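Local coordinates for protein oxalate--CoA ligase (Arabidopsis thaliana, PDB 5IE2) that belongs to the ANL superfamily of AMP-binding enzymes, with a large AMP-binding domain followed by a smaller C-terminal domain, here holding adenosine-5'-triphosphate, at residues S203-H216 with M249-I263. Numbering follows the deposited sequence. Where two conformers were deposited one is given.
Sequences SDSTVIVLPLFHVH and MKKYNATWYTAVPTI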
loop_
_atom_site.group_PDB
_atom_site.type_symbol
_atom_site.label_atom_id
_atom_site.label_comp_id
_atom_site.label_asym_id
_atom_site.label_seq_id
_atom_site.Cartn_x
_atom_site.Cartn_y
_atom_site.Cartn_z
ATOM N N SER A 203 3.413 -20.044 -10.352
ATOM C CA SER A 203 2.336 -19.999 -11.346
ATOM C C SER A 203 1.385 -18.805 -11.162
ATOM O O SER A 203 0.457 -18.609 -11.961
ATOM C CB SER A 203 1.523 -21.303 -11.330
ATOM O OG SER A 203 0.897 -21.479 -10.076
ATOM N N ASP A 204 1.602 -17.989 -10.135
ATOM C CA ASP A 204 0.710 -16.839 -9.954
ATOM C C ASP A 204 1.080 -15.653 -10.850
ATOM O O ASP A 204 2.178 -15.556 -11.402
ATOM C CB ASP A 204 0.704 -16.373 -8.468
ATOM C CG ASP A 204 -0.128 -17.338 -7.580
ATOM O OD1 ASP A 204 -1.299 -17.555 -7.936
ATOM O OD2 ASP A 204 0.429 -17.954 -6.621
ATOM N N SER A 205 0.114 -14.748 -10.996
ATOM C CA SER A 205 0.242 -13.654 -11.912
ATOM C C SER A 205 -0.708 -12.559 -11.463
ATOM O O SER A 205 -1.833 -12.869 -11.068
ATOM C CB SER A 205 -0.130 -14.124 -13.332
ATOM O OG SER A 205 -0.334 -13.009 -14.172
ATOM N N THR A 206 -0.278 -11.300 -11.537
ATOM C CA THR A 206 -1.176 -10.198 -11.142
ATOM C C THR A 206 -0.952 -8.955 -11.984
ATOM O O THR A 206 0.071 -8.824 -12.697
ATOM C CB THR A 206 -1.021 -9.836 -9.619
ATOM O OG1 THR A 206 -2.138 -9.036 -9.247
ATOM C CG2 THR A 206 0.252 -9.034 -9.359
ATOM N N VAL A 207 -1.926 -8.031 -11.922
ATOM C CA VAL A 207 -1.812 -6.723 -12.572
ATOM C C VAL A 207 -1.747 -5.680 -11.462
ATOM O O VAL A 207 -2.588 -5.713 -10.574
ATOM C CB VAL A 207 -3.027 -6.421 -13.491
ATOM C CG1 VAL A 207 -3.014 -4.941 -13.976
ATOM C CG2 VAL A 207 -3.040 -7.435 -14.684
ATOM N N ILE A 208 -0.755 -4.802 -11.518
ATOM C CA ILE A 208 -0.569 -3.732 -10.517
ATOM C C ILE A 208 -1.555 -2.588 -10.787
ATOM O O ILE A 208 -1.550 -1.991 -11.887
ATOM C CB ILE A 208 0.865 -3.158 -10.554
ATOM C CG1 ILE A 208 1.898 -4.272 -10.340
ATOM C CG2 ILE A 208 1.003 -2.000 -9.507
ATOM C CD1 ILE A 208 1.831 -4.878 -8.947
ATOM N N VAL A 209 -2.376 -2.266 -9.778
ATOM C CA VAL A 209 -3.364 -1.212 -9.908
ATOM C C VAL A 209 -3.178 -0.117 -8.853
ATOM O O VAL A 209 -4.064 0.753 -8.683
ATOM C CB VAL A 209 -4.821 -1.763 -9.805
ATOM C CG1 VAL A 209 -5.097 -2.800 -10.978
ATOM C CG2 VAL A 209 -5.103 -2.405 -8.406
ATOM N N LEU A 210 -2.035 -0.136 -8.166
ATOM C CA LEU A 210 -1.759 0.874 -7.143
ATOM C C LEU A 210 -0.411 1.527 -7.387
ATOM O O LEU A 210 0.466 0.861 -7.927
ATOM C CB LEU A 210 -1.720 0.204 -5.735
ATOM C CG LEU A 210 -3.006 -0.500 -5.234
ATOM C CD1 LEU A 210 -2.719 -1.271 -3.939
ATOM C CD2 LEU A 210 -4.139 0.524 -4.976
ATOM N N PRO A 211 -0.178 2.757 -6.865
ATOM C CA PRO A 211 1.163 3.361 -7.047
ATOM C C PRO A 211 2.294 2.588 -6.395
ATOM O O PRO A 211 2.161 2.157 -5.254
ATOM C CB PRO A 211 1.038 4.763 -6.393
ATOM C CG PRO A 211 -0.220 4.706 -5.546
ATOM C CD PRO A 211 -1.121 3.666 -6.171
ATOM N N LEU A 212 3.396 2.393 -7.119
ATOM C CA LEU A 212 4.532 1.662 -6.561
ATOM C C LEU A 212 5.394 2.524 -5.655
ATOM O O LEU A 212 6.387 2.020 -5.135
ATOM C CB LEU A 212 5.384 1.055 -7.689
ATOM C CG LEU A 212 4.599 0.004 -8.490
ATOM C CD1 LEU A 212 5.401 -0.443 -9.753
ATOM C CD2 LEU A 212 4.323 -1.245 -7.632
ATOM N N PHE A 213 5.009 3.791 -5.417
ATOM C CA PHE A 213 5.730 4.608 -4.427
ATOM C C PHE A 213 5.077 4.532 -3.019
ATOM O O PHE A 213 5.504 5.230 -2.100
ATOM C CB PHE A 213 5.880 6.081 -4.887
ATOM C CG PHE A 213 4.572 6.761 -5.267
ATOM C CD1 PHE A 213 3.710 7.263 -4.292
ATOM C CD2 PHE A 213 4.227 6.907 -6.594
ATOM C CE1 PHE A 213 2.492 7.862 -4.629
ATOM C CE2 PHE A 213 3.010 7.566 -6.956
ATOM C CZ PHE A 213 2.146 8.021 -5.974
ATOM N N HIS A 214 4.062 3.675 -2.851
ATOM C CA HIS A 214 3.481 3.377 -1.498
ATOM C C HIS A 214 3.718 1.871 -1.238
ATOM O O HIS A 214 3.837 1.087 -2.211
ATOM C CB HIS A 214 1.976 3.758 -1.441
ATOM C CG HIS A 214 1.284 3.403 -0.148
ATOM N ND1 HIS A 214 0.812 2.127 0.141
ATOM C CD2 HIS A 214 1.010 4.160 0.950
ATOM C CE1 HIS A 214 0.297 2.114 1.360
ATOM N NE2 HIS A 214 0.392 3.336 1.871
ATOM N N VAL A 215 3.837 1.446 0.022
ATOM C CA VAL A 215 4.216 0.039 0.296
ATOM C C VAL A 215 3.200 -0.992 -0.103
ATOM O O VAL A 215 3.571 -2.135 -0.219
ATOM C CB VAL A 215 4.471 -0.281 1.809
ATOM C CG1 VAL A 215 5.827 0.203 2.262
ATOM C CG2 VAL A 215 3.336 0.279 2.650
ATOM N N HIS A 216 1.911 -0.648 -0.254
ATOM C CA HIS A 216 0.936 -1.707 -0.592
ATOM C C HIS A 216 1.249 -2.268 -2.006
ATOM O O HIS A 216 1.500 -3.479 -2.185
ATOM C CB HIS A 216 -0.497 -1.152 -0.499
ATOM C CG HIS A 216 -1.595 -2.140 -0.824
ATOM N ND1 HIS A 216 -2.922 -1.881 -0.528
ATOM C CD2 HIS A 216 -1.589 -3.308 -1.512
ATOM C CE1 HIS A 216 -3.673 -2.882 -0.963
ATOM N NE2 HIS A 216 -2.892 -3.747 -1.588
ATOM N N MET A 249 -5.851 -8.485 -17.074
ATOM C CA MET A 249 -5.911 -9.636 -16.168
ATOM C C MET A 249 -6.108 -10.911 -16.985
ATOM O O MET A 249 -5.549 -11.957 -16.649
ATOM C CB MET A 249 -7.052 -9.497 -15.155
ATOM C CG MET A 249 -6.860 -8.357 -14.132
ATOM S SD MET A 249 -5.727 -8.830 -12.754
ATOM C CE MET A 249 -6.806 -9.966 -11.807
ATOM N N LYS A 250 -6.962 -10.841 -18.027
ATOM C CA LYS A 250 -7.159 -12.047 -18.842
ATOM C C LYS A 250 -5.941 -12.381 -19.667
ATOM O O LYS A 250 -5.457 -13.525 -19.652
ATOM C CB LYS A 250 -8.371 -11.897 -19.795
ATOM C CG LYS A 250 -9.662 -11.832 -19.087
ATOM C CD LYS A 250 -10.741 -11.563 -20.181
ATOM C CE LYS A 250 -11.863 -10.744 -19.651
ATOM N NZ LYS A 250 -13.012 -10.818 -20.628
ATOM N N LYS A 251 -5.440 -11.379 -20.396
ATOM C CA LYS A 251 -4.405 -11.630 -21.372
ATOM C C LYS A 251 -3.131 -12.176 -20.717
ATOM O O LYS A 251 -2.426 -12.972 -21.286
ATOM C CB LYS A 251 -4.062 -10.334 -22.103
ATOM C CG LYS A 251 -2.900 -10.443 -23.078
ATOM C CD LYS A 251 -2.767 -9.121 -23.862
ATOM C CE LYS A 251 -1.503 -9.164 -24.759
ATOM N NZ LYS A 251 -1.249 -7.885 -25.521
ATOM N N TYR A 252 -2.844 -11.696 -19.503
ATOM C CA TYR A 252 -1.633 -12.121 -18.829
ATOM C C TYR A 252 -1.900 -13.137 -17.725
ATOM O O TYR A 252 -1.047 -13.317 -16.853
ATOM C CB TYR A 252 -0.878 -10.880 -18.299
ATOM C CG TYR A 252 -0.392 -10.017 -19.468
ATOM C CD1 TYR A 252 0.798 -10.349 -20.155
ATOM C CD2 TYR A 252 -1.150 -8.946 -19.924
ATOM C CE1 TYR A 252 1.253 -9.569 -21.235
ATOM C CE2 TYR A 252 -0.731 -8.165 -21.036
ATOM C CZ TYR A 252 0.431 -8.518 -21.714
ATOM O OH TYR A 252 0.843 -7.752 -22.823
ATOM N N ASN A 253 -3.019 -13.847 -17.819
ATOM C CA ASN A 253 -3.257 -15.079 -17.021
ATOM C C ASN A 253 -3.229 -14.814 -15.518
ATOM O O ASN A 253 -2.695 -15.614 -14.758
ATOM C CB ASN A 253 -2.223 -16.158 -17.336
ATOM C CG ASN A 253 -2.161 -16.455 -18.833
ATOM O OD1 ASN A 253 -3.180 -16.497 -19.476
ATOM N ND2 ASN A 253 -0.967 -16.624 -19.369
ATOM N N ALA A 254 -3.780 -13.695 -15.121
ATOM C CA ALA A 254 -3.767 -13.324 -13.683
ATOM C C ALA A 254 -4.524 -14.331 -12.831
ATOM O O ALA A 254 -5.518 -14.938 -13.268
ATOM C CB ALA A 254 -4.382 -11.961 -13.462
ATOM N N THR A 255 -4.032 -14.487 -11.596
ATOM C CA THR A 255 -4.623 -15.410 -10.643
ATOM C C THR A 255 -5.082 -14.678 -9.385
ATOM O O THR A 255 -5.717 -15.299 -8.520
ATOM C CB THR A 255 -3.632 -16.510 -10.213
ATOM O OG1 THR A 255 -2.462 -15.892 -9.670
ATOM C CG2 THR A 255 -3.220 -17.408 -11.429
ATOM N N TRP A 256 -4.708 -13.403 -9.258
ATOM C CA TRP A 256 -5.156 -12.628 -8.075
ATOM C C TRP A 256 -4.916 -11.148 -8.362
ATOM O O TRP A 256 -4.184 -10.812 -9.326
ATOM C CB TRP A 256 -4.357 -13.088 -6.814
ATOM C CG TRP A 256 -2.912 -12.736 -6.865
ATOM C CD1 TRP A 256 -1.951 -13.302 -7.689
ATOM C CD2 TRP A 256 -2.238 -11.726 -6.091
ATOM N NE1 TRP A 256 -0.725 -12.717 -7.445
ATOM C CE2 TRP A 256 -0.858 -11.782 -6.440
ATOM C CE3 TRP A 256 -2.661 -10.834 -5.071
ATOM C CZ2 TRP A 256 0.127 -10.945 -5.826
ATOM C CZ3 TRP A 256 -1.684 -9.998 -4.438
ATOM C CH2 TRP A 256 -0.309 -10.040 -4.849
ATOM N N TYR A 257 -5.448 -10.252 -7.505
ATOM C CA TYR A 257 -4.968 -8.876 -7.469
ATOM C C TYR A 257 -5.210 -8.322 -6.053
ATOM O O TYR A 257 -5.955 -8.921 -5.249
ATOM C CB TYR A 257 -5.637 -7.948 -8.552
ATOM C CG TYR A 257 -7.057 -7.488 -8.266
ATOM C CD1 TYR A 257 -7.319 -6.217 -7.723
ATOM C CD2 TYR A 257 -8.141 -8.312 -8.557
ATOM C CE1 TYR A 257 -8.617 -5.784 -7.465
ATOM C CE2 TYR A 257 -9.436 -7.903 -8.320
ATOM C CZ TYR A 257 -9.677 -6.619 -7.781
ATOM O OH TYR A 257 -10.962 -6.205 -7.531
ATOM N N THR A 258 -4.558 -7.208 -5.787
ATOM C CA THR A 258 -4.734 -6.530 -4.504
ATOM C C THR A 258 -5.022 -5.067 -4.780
ATOM O O THR A 258 -4.442 -4.459 -5.731
ATOM C CB THR A 258 -3.475 -6.714 -3.604
ATOM O OG1 THR A 258 -3.718 -6.116 -2.329
ATOM C CG2 THR A 258 -2.226 -6.051 -4.232
ATOM N N ALA A 259 -5.911 -4.472 -3.974
ATOM C CA ALA A 259 -6.236 -3.075 -4.178
ATOM C C ALA A 259 -6.752 -2.515 -2.882
ATOM O O ALA A 259 -6.969 -3.257 -1.911
ATOM C CB ALA A 259 -7.270 -2.892 -5.300
ATOM N N VAL A 260 -6.954 -1.216 -2.856
ATOM C CA VAL A 260 -7.593 -0.573 -1.684
ATOM C C VAL A 260 -9.125 -0.461 -1.935
ATOM O O VAL A 260 -9.578 -0.496 -3.102
ATOM C CB VAL A 260 -6.985 0.822 -1.422
ATOM C CG1 VAL A 260 -5.445 0.685 -1.189
ATOM C CG2 VAL A 260 -7.280 1.772 -2.638
ATOM N N PRO A 261 -9.928 -0.293 -0.879
ATOM C CA PRO A 261 -11.387 -0.257 -1.102
ATOM C C PRO A 261 -11.860 0.765 -2.166
ATOM O O PRO A 261 -12.766 0.429 -2.929
ATOM C CB PRO A 261 -11.939 0.126 0.270
ATOM C CG PRO A 261 -10.959 -0.593 1.235
ATOM C CD PRO A 261 -9.587 -0.347 0.564
ATOM N N THR A 262 -11.271 1.952 -2.265
ATOM C CA THR A 262 -11.795 2.900 -3.264
ATOM C C THR A 262 -11.561 2.383 -4.711
ATOM O O THR A 262 -12.396 2.595 -5.621
ATOM C CB THR A 262 -11.202 4.290 -3.106
ATOM O OG1 THR A 262 -9.772 4.207 -3.171
ATOM C CG2 THR A 262 -11.637 4.900 -1.728
ATOM N N ILE A 263 -10.448 1.671 -4.910
ATOM C CA ILE A 263 -10.208 1.093 -6.230
ATOM C C ILE A 263 -11.143 -0.095 -6.494
ATOM O O ILE A 263 -11.714 -0.213 -7.608
ATOM C CB ILE A 263 -8.712 0.679 -6.384
ATOM C CG1 ILE A 263 -7.811 1.911 -6.418
ATOM C CG2 ILE A 263 -8.502 -0.196 -7.636
ATOM C CD1 ILE A 263 -8.062 2.847 -7.640
HETATM O O HOH W 1 -0.662 -17.447 -14.301
HETATM O O HOH W 2 -2.409 -6.648 -7.924
HETATM O O HOH W 3 -2.064 -3.797 -7.213
#
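Val209 CG2 packs against Ala259 CB at 3.8 Å and also meets Ile263 CG2, while the two methyls of Leu210 reach Ala259, Val260 and Ile263. Farther along, Val207 CG2 rests on Met249 SD (3.6 Å). Thr206 marks the passage to polar chemistry: its CB lies over the five-membered ring of Trp256 in a CH-pi contact, and with OG1 anti to the backbone N (chi1 -165°) the hydroxyl donates to Trp256 O from above the carbonyl plane. Strands 205-207 and 256-259, outermost in two different sheets, run side by side at 37°, and waters bridge the backbones where they splay; one links Thr206 OG1 and Val207 O to Thr258 N. At the 203-205 end, Thr255 N donates almost straight (171°) to Ser205 O at 2.8 Å, and Thr255 OG1 gives its proton to the anti lone pair of Asp204 OD1 (2.7 Å) while accepting from Ser205 N. The other oxygen, Asp204 OD2, forms a salt bridge with Arg283. At the other end, His216 NE2 and Thr258 OG1 share a 2.6 Å hydrogen bond, and Ser289 holds ND1. With both ring nitrogens engaged, the imidazole is probably held in one rotation, close to His214, which binds the adenosine-5'-triphosphate.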